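Side-chain contacts in putative glucoamylase (Bacteroides uniformis, PDB 4GL3), which is a putative glucoamylase, a hydrolase that would be expected to release glucose from alpha-glucans, though its substrate is not established: residues Gly246-Leu249 with Phe250-His253; Ala305-Asp309 with Lys310-Ala314. All blocks are in the same frame, centred on the assembly; numbering follows the deposited sequence.

Overall arrangement
Both contacts are local, each made within one continuous piece of chain inside the putative glucoamylase family region: contact 1 (246-253) lies in the loop between strand 235-239 and helix 271-288, contact 2 (305-314) is a beta hairpin further along. Contact 1 is largely buried, about 10 Å from the centre of the chain, and combines aromatic and proline packing with the backbone bonds of consecutive turns. Contact 2, centred about 18 Å out, lies at the surface and relies on cross-strand bonds, waters and charged side chains. The two touch where Phe250 CE1 packs on Ala305 CB at 4.0 Å. Phe250 and Tyr312 both approach bound Tris, probably from the crystallisation liquor, that may mark a pocket.

Contact 1. Residues Gly246-Leu249 with Phe250-His253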
ATOM      1  N   GLY A 246     -12.453  11.761  -5.094  1.00 28.49           N
ATOM      2  CA  GLY A 246     -11.605  11.054  -4.104  1.00 28.15           C
ATOM      3  C   GLY A 246     -10.230  10.655  -4.628  1.00 29.35           C
ATOM      4  O   GLY A 246      -9.278  10.497  -3.858  1.00 31.30           O
ATOM      5  N   GLY A 247     -10.123  10.511  -5.949  1.00 31.37           N
ATOM      6  CA  GLY A 247      -8.876  10.128  -6.568  1.00 28.48           C
ATOM      7  C   GLY A 247      -8.851   8.648  -6.942  1.00 28.96           C
ATOM      8  O   GLY A 247      -9.842   7.931  -6.818  1.00 28.84           O
ATOM      9  N   PRO A 248      -7.707   8.192  -7.424  1.00 27.54           N
ATOM     10  CA  PRO A 248      -7.461   6.755  -7.626  1.00 28.24           C
ATOM     11  C   PRO A 248      -7.750   5.950  -6.340  1.00 27.63           C
ATOM     12  O   PRO A 248      -7.423   6.396  -5.198  1.00 25.54           O
ATOM     13  CB  PRO A 248      -5.976   6.683  -7.973  1.00 29.35           C
ATOM     14  CG  PRO A 248      -5.516   8.104  -8.203  1.00 38.15           C
ATOM     15  CD  PRO A 248      -6.489   9.021  -7.531  1.00 28.04           C
ATOM     16  N   LEU A 249      -8.374   4.783  -6.509  1.00 28.04           N
ATOM     17  CA  LEU A 249      -8.894   4.016  -5.345  1.00 26.71           C
ATOM     18  C   LEU A 249      -7.781   3.502  -4.426  1.00 28.53           C
ATOM     19  O   LEU A 249      -8.052   3.233  -3.254  1.00 27.27           O
ATOM     20  CB  LEU A 249      -9.894   2.911  -5.757  1.00 27.95           C
ATOM     21  CG  LEU A 249     -10.813   2.346  -4.656  1.00 31.25           C
ATOM     22  CD1 LEU A 249     -11.541   3.419  -3.810  1.00 27.11           C
ATOM     23  CD2 LEU A 249     -11.803   1.386  -5.283  1.00 30.22           C
ATOM     24  N   PHE A 250      -6.530   3.411  -4.911  1.00 25.56           N
ATOM     25  CA  PHE A 250      -5.455   2.943  -4.030  1.00 25.46           C
ATOM     26  C   PHE A 250      -5.191   3.867  -2.824  1.00 25.78           C
ATOM     27  O   PHE A 250      -4.511   3.461  -1.883  1.00 23.44           O
ATOM     28  CB  PHE A 250      -4.131   2.659  -4.781  1.00 27.80           C
ATOM     29  CG  PHE A 250      -3.254   3.899  -5.011  1.00 25.52           C
ATOM     30  CD1 PHE A 250      -3.486   4.732  -6.111  1.00 28.51           C
ATOM     31  CD2 PHE A 250      -2.222   4.220  -4.139  1.00 26.00           C
ATOM     32  CE1 PHE A 250      -2.672   5.849  -6.363  1.00 28.71           C
ATOM     33  CE2 PHE A 250      -1.390   5.335  -4.395  1.00 25.69           C
ATOM     34  CZ  PHE A 250      -1.633   6.151  -5.487  1.00 24.04           C
ATOM     35  N   PHE A 251      -5.692   5.105  -2.857  1.00 23.29           N
ATOM     36  CA  PHE A 251      -5.618   5.958  -1.687  1.00 27.11           C
ATOM     37  C   PHE A 251      -6.287   5.296  -0.437  1.00 28.92           C
ATOM     38  O   PHE A 251      -5.913   5.614   0.679  1.00 27.66           O
ATOM     39  CB  PHE A 251      -6.283   7.323  -1.927  1.00 28.56           C
ATOM     40  CG  PHE A 251      -5.568   8.256  -2.919  1.00 28.77           C
ATOM     41  CD1 PHE A 251      -4.362   7.931  -3.520  1.00 26.53           C
ATOM     42  CD2 PHE A 251      -6.162   9.492  -3.239  1.00 27.21           C
ATOM     43  CE1 PHE A 251      -3.743   8.818  -4.398  1.00 23.49           C
ATOM     44  CE2 PHE A 251      -5.560  10.370  -4.111  1.00 30.15           C
ATOM     45  CZ  PHE A 251      -4.326  10.045  -4.666  1.00 27.41           C
ATOM     46  N   THR A 252      -7.238   4.376  -0.634  1.00 26.75           N
ATOM     47  CA  THR A 252      -7.888   3.647   0.500  1.00 26.36           C
ATOM     48  C   THR A 252      -7.148   2.365   0.886  1.00 26.18           C
ATOM     49  O   THR A 252      -7.606   1.632   1.765  1.00 27.37           O
ATOM     50  CB  THR A 252      -9.351   3.297   0.173  1.00 28.82           C
ATOM     51  OG1 THR A 252      -9.380   2.272  -0.842  1.00 26.67           O
ATOM     52  CG2 THR A 252     -10.091   4.568  -0.283  1.00 28.72           C
ATOM     53  N   HIS A 253      -5.994   2.104   0.247  1.00 23.20           N
ATOM     54  CA  HIS A 253      -5.257   0.879   0.455  1.00 25.51           C
ATOM     55  C   HIS A 253      -3.890   1.060   1.138  1.00 28.12           C
ATOM     56  O   HIS A 253      -3.598   0.377   2.075  1.00 27.49           O
ATOM     57  CB  HIS A 253      -5.026   0.112  -0.868  1.00 25.79           C
ATOM     58  CG  HIS A 253      -6.268  -0.145  -1.631  1.00 28.33           C
ATOM     59  ND1 HIS A 253      -6.274  -0.238  -3.004  1.00 26.66           N
ATOM     60  CD2 HIS A 253      -7.558  -0.236  -1.227  1.00 27.87           C
ATOM     61  CE1 HIS A 253      -7.526  -0.407  -3.412  1.00 34.50           C
ATOM     62  NE2 HIS A 253      -8.322  -0.428  -2.354  1.00 28.41           N
TER
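The carbonyl oxygen of Leu249 is gripped twice by Thr252: OG1 of the threonine reaches Leu249 O at 2.9 Å, nearly in line with the C=O bond, while the Thr252 backbone N meets the same oxygen from above the carbonyl plane. Thr252 OG1 sits between its own backbone N and carbonyl carbon (chi1 70°), which brings the hydroxyl back to Leu249 O. The imidazole of His253 lays one face against this oxygen, which stands over the ring centre, and its NE2 is held by Ser332. The preceding turn is closed by Phe251 N to Pro248 O at 3.2 Å, the following one by His253 N to Phe250 O. Pro248 suits its place because its rigid ring serves two aromatics: CD lies over one face of Phe251, 4.0 Å from the centroid, in a CH-pi contact, while CB packs on Phe250 CD1 at 3.7 Å. A serine in place of Phe251 would probably leave Pro248 CD without its aromatic cover and open a gap beside Gly246 O. The backbone angles of Gly246 and Gly247 would jam a side chain against the preceding carbonyl oxygen; at Gly247 it would also strike Phe251 CE2. Such i+3 to i bonds characterise consecutive beta turns, here in the loop before helix 271-288, with Phe250 beside a possible pocket.

Contact 2. Residues Ala305-Asp309 with Lys310-Ala314; sequences ASDGD and KGYSA
The phenol ring of Tyr312 lies against the opposite strand: Ser306 O stands 3.3 Å above one face, offset toward the rim, and Asp307 OD1 comes to the edge in the ring plane, 3.5 Å from CD2. The Asp307 carboxylate is turned 84° from the ring. With CG anti to the backbone N (chi1 -174°), Tyr312 stretches along the strand until OH meets Ala305 CB at 3.5 Å; the small methyl leaves room for it. A water links Tyr312 OH to Ala305 O. Asp307 OD2 is engaged by Arg44 in a salt bridge and by Ser375, so this carboxylate also ties the hairpin to the surrounding chain.

The backbone forms a beta hairpin, in which Ser306 and Ser313 are a hydrogen-bonded antiparallel pair, with Ser306 N to Ser313 O at 3.2 Å and the return bond, Ser313 N to Ser306 O, at 3.1 Å. Its end is a type I turn from Gly308 to Gly311, closed by Gly311 N to Gly308 O at 3.0 Å. Gly311 takes a positive phi (124°) that would jam a side chain against the preceding carbonyl oxygen, and a side chain at Gly308 would collide with Gly311 O. At the turn, a second water donates to Asp309 OD1 at 2.7 Å and accepts from Lys310 N, while Asn366 also holds OD1.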
ATOM      1  N   ALA A 305      -4.390   3.991 -10.279  1.00 25.23           N
ATOM      2  CA  ALA A 305      -3.117   4.057 -11.008  1.00 27.27           C
ATOM      3  C   ALA A 305      -2.640   2.667 -11.419  1.00 26.57           C
ATOM      4  O   ALA A 305      -2.594   1.738 -10.587  1.00 29.49           O
ATOM      5  CB  ALA A 305      -2.014   4.770 -10.177  1.00 22.38           C
ATOM      6  N   SER A 306      -2.236   2.545 -12.675  1.00 28.06           N
ATOM      7  CA  SER A 306      -1.716   1.283 -13.175  1.00 31.07           C
ATOM      8  C   SER A 306      -1.161   1.433 -14.585  1.00 33.80           C
ATOM      9  O   SER A 306      -1.301   2.494 -15.201  1.00 29.24           O
ATOM     10  CB  SER A 306      -2.869   0.267 -13.196  1.00 29.80           C
ATOM     11  OG  SER A 306      -3.813   0.569 -14.199  1.00 29.74           O
ATOM     12  N   ASP A 307      -0.632   0.331 -15.133  1.00 29.55           N
ATOM     13  CA  ASP A 307      -0.358   0.252 -16.557  1.00 29.18           C
ATOM     14  C   ASP A 307      -1.661   0.445 -17.350  1.00 32.37           C
ATOM     15  O   ASP A 307      -2.783   0.288 -16.821  1.00 32.20           O
ATOM     16  CB  ASP A 307       0.299  -1.091 -16.922  1.00 33.36           C
ATOM     17  CG  ASP A 307       1.781  -1.174 -16.534  1.00 35.85           C
ATOM     18  OD1 ASP A 307       2.380  -0.175 -16.060  1.00 32.34           O
ATOM     19  OD2 ASP A 307       2.358  -2.267 -16.734  1.00 31.87           O
ATOM     20  N   GLY A 308      -1.493   0.802 -18.620  1.00 31.45           N
ATOM     21  CA  GLY A 308      -2.587   1.095 -19.503  1.00 33.28           C
ATOM     22  C   GLY A 308      -2.192   0.873 -20.943  1.00 34.66           C
ATOM     23  O   GLY A 308      -1.015   0.846 -21.268  1.00 37.64           O
ATOM     24  N   ASP A 309      -3.178   0.731 -21.807  1.00 37.21           N
ATOM     25  CA  ASP A 309      -2.909   0.524 -23.219  1.00 42.67           C
ATOM     26  C   ASP A 309      -2.114   1.674 -23.862  1.00 45.82           C
ATOM     27  O   ASP A 309      -1.409   1.442 -24.820  1.00 45.32           O
ATOM     28  CB  ASP A 309      -4.190   0.247 -23.998  1.00 42.88           C
ATOM     29  CG  ASP A 309      -5.261   1.338 -23.805  1.00 48.93           C
ATOM     30  OD1 ASP A 309      -5.686   1.591 -22.654  1.00 41.50           O
ATOM     31  OD2 ASP A 309      -5.700   1.912 -24.816  1.00 50.39           O
ATOM     32  N   LYS A 310      -2.196   2.881 -23.323  1.00 41.94           N
ATOM     33  CA  LYS A 310      -1.436   4.014 -23.841  1.00 45.68           C
ATOM     34  C   LYS A 310      -0.281   4.385 -22.913  1.00 47.39           C
ATOM     35  O   LYS A 310       0.388   5.381 -23.121  1.00 46.98           O
ATOM     36  CB  LYS A 310      -2.359   5.234 -23.963  1.00 51.47           C
ATOM     37  CG  LYS A 310      -3.593   5.057 -24.859  1.00 57.43           C
ATOM     38  CD  LYS A 310      -3.218   4.791 -26.315  1.00 66.23           C
ATOM     39  CE  LYS A 310      -4.171   5.514 -27.268  1.00 77.80           C
ATOM     40  NZ  LYS A 310      -4.367   4.778 -28.546  1.00 71.39           N
ATOM     41  N   GLY A 311      -0.067   3.607 -21.864  1.00 40.75           N
ATOM     42  CA  GLY A 311       0.979   3.907 -20.899  1.00 36.25           C
ATOM     43  C   GLY A 311       0.412   4.023 -19.493  1.00 33.64           C
ATOM     44  O   GLY A 311      -0.810   3.993 -19.298  1.00 35.72           O
ATOM     45  N   TYR A 312       1.311   4.183 -18.520  1.00 32.39           N
ATOM     46  CA  TYR A 312       0.950   4.217 -17.113  1.00 31.96           C
ATOM     47  C   TYR A 312       0.250   5.527 -16.827  1.00 35.97           C
ATOM     48  O   TYR A 312       0.624   6.540 -17.366  1.00 39.45           O
ATOM     49  CB  TYR A 312       2.187   4.033 -16.236  1.00 30.64           C
ATOM     50  CG  TYR A 312       1.926   3.917 -14.750  1.00 33.45           C
ATOM     51  CD1 TYR A 312       1.777   5.051 -13.951  1.00 33.00           C
ATOM     52  CD2 TYR A 312       1.872   2.666 -14.128  1.00 32.88           C
ATOM     53  CE1 TYR A 312       1.530   4.928 -12.603  1.00 35.34           C
ATOM     54  CE2 TYR A 312       1.627   2.537 -12.779  1.00 30.55           C
ATOM     55  CZ  TYR A 312       1.459   3.665 -12.010  1.00 37.32           C
ATOM     56  OH  TYR A 312       1.245   3.523 -10.638  1.00 32.33           O
ATOM     57  N   SER A 313      -0.809   5.491 -16.031  1.00 33.59           N
ATOM     58  CA  SER A 313      -1.486   6.710 -15.608  1.00 37.19           C
ATOM     59  C   SER A 313      -2.291   6.505 -14.322  1.00 32.56           C
ATOM     60  O   SER A 313      -2.684   5.377 -14.014  1.00 31.75           O
ATOM     61  CB  SER A 313      -2.394   7.214 -16.724  1.00 35.33           C
ATOM     62  OG  SER A 313      -2.790   8.547 -16.463  1.00 40.00           O
ATOM     63  N   ALA A 314      -2.517   7.595 -13.578  1.00 29.32           N
ATOM     64  CA  ALA A 314      -3.238   7.568 -12.296  1.00 32.03           C
ATOM     65  C   ALA A 314      -4.758   7.632 -12.565  1.00 29.90           C
ATOM     66  O   ALA A 314      -5.438   8.665 -12.369  1.00 27.85           O
ATOM     67  CB  ALA A 314      -2.742   8.690 -11.374  1.00 29.60           C
TER
HETATM   68  O   HOH W   1       0.222   1.375  -9.737  1.00 29.88           O
HETATM   69  O   HOH W   2      -4.489   3.877 -21.754  1.00 38.50           O